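Local structure of dihydropyrimidine amidohydrolase (Dictyostelium discoideum, 2FTW) at residues F178-A192 / I235-H247. The protein catalyses the reversible, zinc-dependent hydrolytic ring opening of dihydropyrimidines, the second step of reductive pyrimidine degradation. Sequence-based numbering, arbitrary orientation.
Sequences FKRCKELGAIAQVHA and IADSVCTPVYIVH
Ala188 to Val190 and Val243 to Ile245 pair as neighbouring parallel strands of the (beta-alpha)8-barrel. Tyr244 N gives a hydrogen bond to Ala188 O (2.8 Å), and Val190 N gives one to Tyr244 O (3.0 Å). A longer bond joins Ala188 N to Pro242 O.

The tight part is apolar. Between the strands and the helices, CG2 of Val190 meets CG2 of Val243 at 3.6 Å. The Phe178 ring packs against helix 235-239. Its CD2 meets CG2 of Ile235 and its CE2 meets CB of Ala236, while CZ reaches Val243. On the other side of the sheet Gln189 and Tyr244 lie side by side, amide and ring planes 65° apart, and CD1 of Ile187 packs on Tyr244 CB.

A water bridges the two loops between helix and strand. It donates to Ala186 O and Pro242 O and accepts from Thr241 OG1 (2.6 Å).

The solvent side lies at the last turns of the helices. Lys179 is exposed and touches Val239 lightly. Lys182 is partly exposed, but its inner carbons pack closely on Thr241. In one of two conformers its extended chain (CG anti to the backbone N, chi1 -177°) carries NZ to a salt bridge with Asp478; its very short approach to Val239 O is doubtful.

At the C-terminal strand ends, the edge of the His247 ring, led by CE1, meets one face of the His191 ring in a T-shaped pair, with planes at 79°. His191 ND1 and His247 NE2 are 3.2 Å apart and both bind zinc. Glu193 accepts a bond from His191 NE2, so zinc and Glu193 hold the ring at both nitrogens. The metal joins the two rings, not a hydrogen bond, and the paired strands bring both ligands to one zinc of the binuclear site.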
loop_
_atom_site.group_PDB
_atom_site.type_symbol
_atom_site.label_atom_id
_atom_site.label_comp_id
_atom_site.label_asym_id
_atom_site.label_seq_id
_atom_site.Cartn_x
_atom_site.Cartn_y
_atom_site.Cartn_z
ATOM N N PHE A 178 -21.665 19.403 -6.357
ATOM C CA PHE A 178 -21.539 18.058 -6.901
ATOM C C PHE A 178 -22.907 17.392 -7.111
ATOM O O PHE A 178 -23.094 16.643 -8.063
ATOM C CB PHE A 178 -20.696 17.164 -5.971
ATOM C CG PHE A 178 -19.204 17.456 -5.967
ATOM C CD1 PHE A 178 -18.618 18.387 -6.828
ATOM C CD2 PHE A 178 -18.369 16.735 -5.104
ATOM C CE1 PHE A 178 -17.222 18.619 -6.786
ATOM C CE2 PHE A 178 -17.005 16.955 -5.056
ATOM C CZ PHE A 178 -16.422 17.892 -5.910
ATOM N N LYS A 179 -23.852 17.635 -6.205
ATOM C CA LYS A 179 -25.225 17.121 -6.382
ATOM C C LYS A 179 -25.866 17.735 -7.609
ATOM O O LYS A 179 -26.614 17.084 -8.305
ATOM C CB LYS A 179 -26.101 17.439 -5.183
ATOM C CG LYS A 179 -25.792 16.638 -3.967
ATOM C CD LYS A 179 -26.535 17.197 -2.778
ATOM C CE LYS A 179 -27.967 16.705 -2.718
ATOM N NZ LYS A 179 -28.664 17.394 -1.592
ATOM N N ARG A 180 -25.562 19.000 -7.863
ATOM C CA ARG A 180 -26.114 19.722 -9.005
ATOM C C ARG A 180 -25.484 19.198 -10.283
ATOM O O ARG A 180 -26.169 18.953 -11.281
ATOM C CB ARG A 180 -25.875 21.227 -8.839
ATOM C CG ARG A 180 -26.530 22.108 -9.892
ATOM C CD ARG A 180 -28.026 21.821 -10.036
ATOM N NE ARG A 180 -28.641 22.809 -10.915
ATOM C CZ ARG A 180 -29.860 22.712 -11.435
ATOM N NH1 ARG A 180 -30.623 21.655 -11.178
ATOM N NH2 ARG A 180 -30.313 23.674 -12.232
ATOM N N CYS A 181 -24.179 18.990 -10.240
ATOM C CA CYS A 181 -23.489 18.325 -11.342
ATOM C C CYS A 181 -24.107 16.964 -11.653
ATOM O O CYS A 181 -24.357 16.636 -12.829
ATOM C CB CYS A 181 -22.007 18.168 -11.030
ATOM S SG CYS A 181 -21.055 19.685 -11.324
ATOM N N LYS A 182 -24.333 16.174 -10.604
ATOM C CA LYS A 182 -24.932 14.852 -10.751
ATOM C C LYS A 182 -26.267 14.954 -11.493
ATOM O O LYS A 182 -26.509 14.236 -12.448
ATOM C CB LYS A 182 -25.123 14.199 -9.373
ATOM C CG LYS A 182 -25.674 12.785 -9.400
ATOM C CD LYS A 182 -25.628 12.151 -8.015
ATOM C CE LYS A 182 -26.228 10.749 -8.012
ATOM N NZ LYS A 182 -26.200 10.132 -6.653
ATOM N N GLU A 183 -27.114 15.860 -11.025
ATOM C CA GLU A 183 -28.463 16.077 -11.542
ATOM C C GLU A 183 -28.454 16.481 -13.027
ATOM O O GLU A 183 -29.323 16.070 -13.811
ATOM C CB GLU A 183 -29.106 17.161 -10.666
ATOM C CG GLU A 183 -30.537 17.545 -10.979
ATOM C CD GLU A 183 -31.151 18.467 -9.906
ATOM O OE1 GLU A 183 -30.413 19.240 -9.258
ATOM O OE2 GLU A 183 -32.389 18.419 -9.718
ATOM N N LEU A 184 -27.449 17.257 -13.416
ATOM C CA LEU A 184 -27.360 17.761 -14.783
ATOM C C LEU A 184 -26.528 16.881 -15.704
ATOM O O LEU A 184 -26.435 17.153 -16.903
ATOM C CB LEU A 184 -26.800 19.193 -14.785
ATOM C CG LEU A 184 -27.585 20.247 -14.005
ATOM C CD1 LEU A 184 -26.761 21.528 -13.926
ATOM C CD2 LEU A 184 -28.939 20.510 -14.623
ATOM N N GLY A 185 -25.935 15.826 -15.167
ATOM C CA GLY A 185 -25.075 14.972 -15.966
ATOM C C GLY A 185 -23.765 15.634 -16.378
ATOM O O GLY A 185 -23.242 15.382 -17.478
ATOM N N ALA A 186 -23.224 16.477 -15.508
ATOM C CA ALA A 186 -21.922 17.103 -15.766
ATOM C C ALA A 186 -20.849 16.470 -14.881
ATOM O O ALA A 186 -21.131 16.069 -13.749
ATOM C CB ALA A 186 -21.999 18.623 -15.522
ATOM N N ILE A 187 -19.629 16.371 -15.402
ATOM C CA ILE A 187 -18.487 16.029 -14.567
ATOM C C ILE A 187 -18.095 17.224 -13.685
ATOM O O ILE A 187 -18.193 18.399 -14.086
ATOM C CB ILE A 187 -17.260 15.506 -15.379
ATOM C CG1 ILE A 187 -16.215 14.892 -14.431
ATOM C CG2 ILE A 187 -16.631 16.614 -16.215
ATOM C CD1 ILE A 187 -15.339 13.806 -15.079
ATOM N N ALA A 188 -17.675 16.899 -12.466
ATOM C CA ALA A 188 -17.250 17.878 -11.480
ATOM C C ALA A 188 -15.723 17.914 -11.409
ATOM O O ALA A 188 -15.077 16.943 -10.957
ATOM C CB ALA A 188 -17.820 17.514 -10.130
ATOM N N GLN A 189 -15.148 19.023 -11.867
ATOM C CA GLN A 189 -13.698 19.249 -11.770
ATOM C C GLN A 189 -13.296 19.953 -10.469
ATOM O O GLN A 189 -14.036 20.775 -9.947
ATOM C CB GLN A 189 -13.222 20.084 -12.956
ATOM C CG GLN A 189 -13.366 19.413 -14.300
ATOM C CD GLN A 189 -13.137 20.384 -15.441
ATOM O OE1 GLN A 189 -13.855 21.384 -15.580
ATOM N NE2 GLN A 189 -12.139 20.112 -16.248
ATOM N N VAL A 190 -12.099 19.673 -9.975
ATOM C CA VAL A 190 -11.655 20.235 -8.702
ATOM C C VAL A 190 -10.185 20.708 -8.758
ATOM O O VAL A 190 -9.296 19.929 -9.129
ATOM C CB VAL A 190 -11.859 19.197 -7.553
ATOM C CG1 VAL A 190 -11.586 19.814 -6.199
ATOM C CG2 VAL A 190 -13.278 18.627 -7.571
ATOM N N HIS A 191 -9.947 21.986 -8.432
ATOM C CA HIS A 191 -8.585 22.451 -8.086
ATOM C C HIS A 191 -8.388 22.109 -6.615
ATOM O O HIS A 191 -8.892 22.806 -5.745
ATOM C CB HIS A 191 -8.376 23.955 -8.326
ATOM C CG HIS A 191 -7.018 24.472 -7.917
ATOM N ND1 HIS A 191 -6.263 25.295 -8.727
ATOM C CD2 HIS A 191 -6.290 24.303 -6.783
ATOM C CE1 HIS A 191 -5.125 25.597 -8.119
ATOM N NE2 HIS A 191 -5.114 25.002 -6.939
ATOM N N ALA A 192 -7.619 21.053 -6.352
ATOM C CA ALA A 192 -7.556 20.446 -5.009
ATOM C C ALA A 192 -6.256 20.760 -4.209
ATOM O O ALA A 192 -5.274 20.024 -4.279
ATOM C CB ALA A 192 -7.756 18.962 -5.136
ATOM N N ILE A 235 -16.223 13.311 -0.752
ATOM C CA ILE A 235 -17.492 14.026 -0.927
ATOM C C ILE A 235 -18.173 13.581 -2.222
ATOM O O ILE A 235 -19.373 13.316 -2.248
ATOM C CB ILE A 235 -17.261 15.564 -0.947
ATOM C CG1 ILE A 235 -16.756 16.027 0.431
ATOM C CG2 ILE A 235 -18.541 16.324 -1.353
ATOM C CD1 ILE A 235 -16.295 17.476 0.473
ATOM N N ALA A 236 -17.404 13.498 -3.298
ATOM C CA ALA A 236 -17.940 13.057 -4.582
ATOM C C ALA A 236 -18.447 11.614 -4.554
ATOM O O ALA A 236 -19.495 11.289 -5.142
ATOM C CB ALA A 236 -16.897 13.224 -5.656
ATOM N N ASP A 237 -17.708 10.735 -3.884
ATOM C CA ASP A 237 -18.154 9.353 -3.754
ATOM C C ASP A 237 -19.460 9.239 -2.935
ATOM O O ASP A 237 -20.301 8.377 -3.225
ATOM C CB ASP A 237 -17.049 8.465 -3.174
ATOM C CG ASP A 237 -17.407 6.989 -3.215
ATOM O OD1 ASP A 237 -17.869 6.496 -4.281
ATOM O OD2 ASP A 237 -17.239 6.318 -2.175
ATOM N N SER A 238 -19.637 10.110 -1.938
ATOM C CA SER A 238 -20.865 10.110 -1.135
ATOM C C SER A 238 -22.085 10.523 -1.959
ATOM O O SER A 238 -23.135 9.894 -1.886
ATOM C CB SER A 238 -20.709 11.024 0.077
ATOM O OG SER A 238 -19.622 10.580 0.871
ATOM N N VAL A 239 -21.926 11.574 -2.749
ATOM C CA VAL A 239 -22.954 12.032 -3.697
ATOM C C VAL A 239 -23.197 10.985 -4.795
ATOM O O VAL A 239 -24.311 10.872 -5.320
ATOM C CB VAL A 239 -22.532 13.377 -4.321
ATOM C CG1 VAL A 239 -23.483 13.810 -5.434
ATOM C CG2 VAL A 239 -22.454 14.454 -3.240
ATOM N N CYS A 240 -22.149 10.217 -5.120
ATOM C CA CYS A 240 -22.158 9.210 -6.192
ATOM C C CYS A 240 -22.227 9.847 -7.585
ATOM O O CYS A 240 -23.185 9.664 -8.328
ATOM C CB CYS A 240 -23.274 8.173 -5.994
ATOM S SG CYS A 240 -22.924 6.604 -6.837
ATOM N N THR A 241 -21.175 10.574 -7.940
ATOM C CA THR A 241 -21.112 11.292 -9.212
ATOM C C THR A 241 -19.636 11.382 -9.629
ATOM O O THR A 241 -18.753 11.403 -8.764
ATOM C CB THR A 241 -21.771 12.729 -9.101
ATOM O OG1 THR A 241 -22.001 13.301 -10.409
ATOM C CG2 THR A 241 -20.911 13.688 -8.272
ATOM N N PRO A 242 -19.357 11.422 -10.941
ATOM C CA PRO A 242 -17.948 11.496 -11.384
ATOM C C PRO A 242 -17.217 12.786 -11.003
ATOM O O PRO A 242 -17.752 13.869 -11.201
ATOM C CB PRO A 242 -18.039 11.346 -12.908
ATOM C CG PRO A 242 -19.448 11.654 -13.253
ATOM C CD PRO A 242 -20.292 11.341 -12.075
ATOM N N VAL A 243 -16.009 12.646 -10.440
ATOM C CA VAL A 243 -15.143 13.784 -10.132
ATOM C C VAL A 243 -13.812 13.704 -10.921
ATOM O O VAL A 243 -13.336 12.621 -11.233
ATOM C CB VAL A 243 -14.891 13.894 -8.586
ATOM C CG1 VAL A 243 -14.068 12.728 -8.076
ATOM C CG2 VAL A 243 -14.229 15.208 -8.220
ATOM N N TYR A 244 -13.213 14.860 -11.211
ATOM C CA TYR A 244 -12.030 14.960 -12.110
ATOM C C TYR A 244 -11.021 15.899 -11.476
ATOM O O TYR A 244 -11.308 17.075 -11.274
ATOM C CB TYR A 244 -12.495 15.472 -13.478
ATOM C CG TYR A 244 -11.458 15.666 -14.603
ATOM C CD1 TYR A 244 -10.609 16.773 -14.612
ATOM C CD2 TYR A 244 -11.378 14.782 -15.680
ATOM C CE1 TYR A 244 -9.672 16.982 -15.645
ATOM C CE2 TYR A 244 -10.450 14.996 -16.754
ATOM C CZ TYR A 244 -9.597 16.102 -16.716
ATOM O OH TYR A 244 -8.670 16.361 -17.741
ATOM N N ILE A 245 -9.855 15.369 -11.119
ATOM C CA ILE A 245 -8.827 16.150 -10.454
ATOM C C ILE A 245 -7.877 16.793 -11.488
ATOM O O ILE A 245 -7.105 16.113 -12.132
ATOM C CB ILE A 245 -7.998 15.299 -9.466
ATOM C CG1 ILE A 245 -8.903 14.385 -8.609
ATOM C CG2 ILE A 245 -7.170 16.204 -8.599
ATOM C CD1 ILE A 245 -9.893 15.125 -7.714
ATOM N N VAL A 246 -7.951 18.110 -11.610
ATOM C CA VAL A 246 -7.161 18.862 -12.589
ATOM C C VAL A 246 -5.751 19.089 -12.054
ATOM O O VAL A 246 -5.538 19.100 -10.833
ATOM C CB VAL A 246 -7.812 20.241 -12.942
ATOM C CG1 VAL A 246 -9.286 20.092 -13.293
ATOM C CG2 VAL A 246 -7.636 21.241 -11.816
ATOM N N HIS A 247 -4.812 19.323 -12.971
ATOM C CA HIS A 247 -3.382 19.445 -12.650
ATOM C C HIS A 247 -2.918 18.702 -11.383
ATOM O O HIS A 247 -2.516 19.309 -10.387
ATOM C CB HIS A 247 -2.920 20.909 -12.628
ATOM C CG HIS A 247 -3.813 21.836 -11.863
ATOM N ND1 HIS A 247 -4.133 21.642 -10.538
ATOM C CD2 HIS A 247 -4.419 22.987 -12.235
ATOM C CE1 HIS A 247 -4.927 22.618 -10.134
ATOM N NE2 HIS A 247 -5.111 23.452 -11.143
HETATM O O HOH W 1 -20.255 14.898 -11.455
HETATM O O HOH W 2 -5.777 19.694 -8.267
#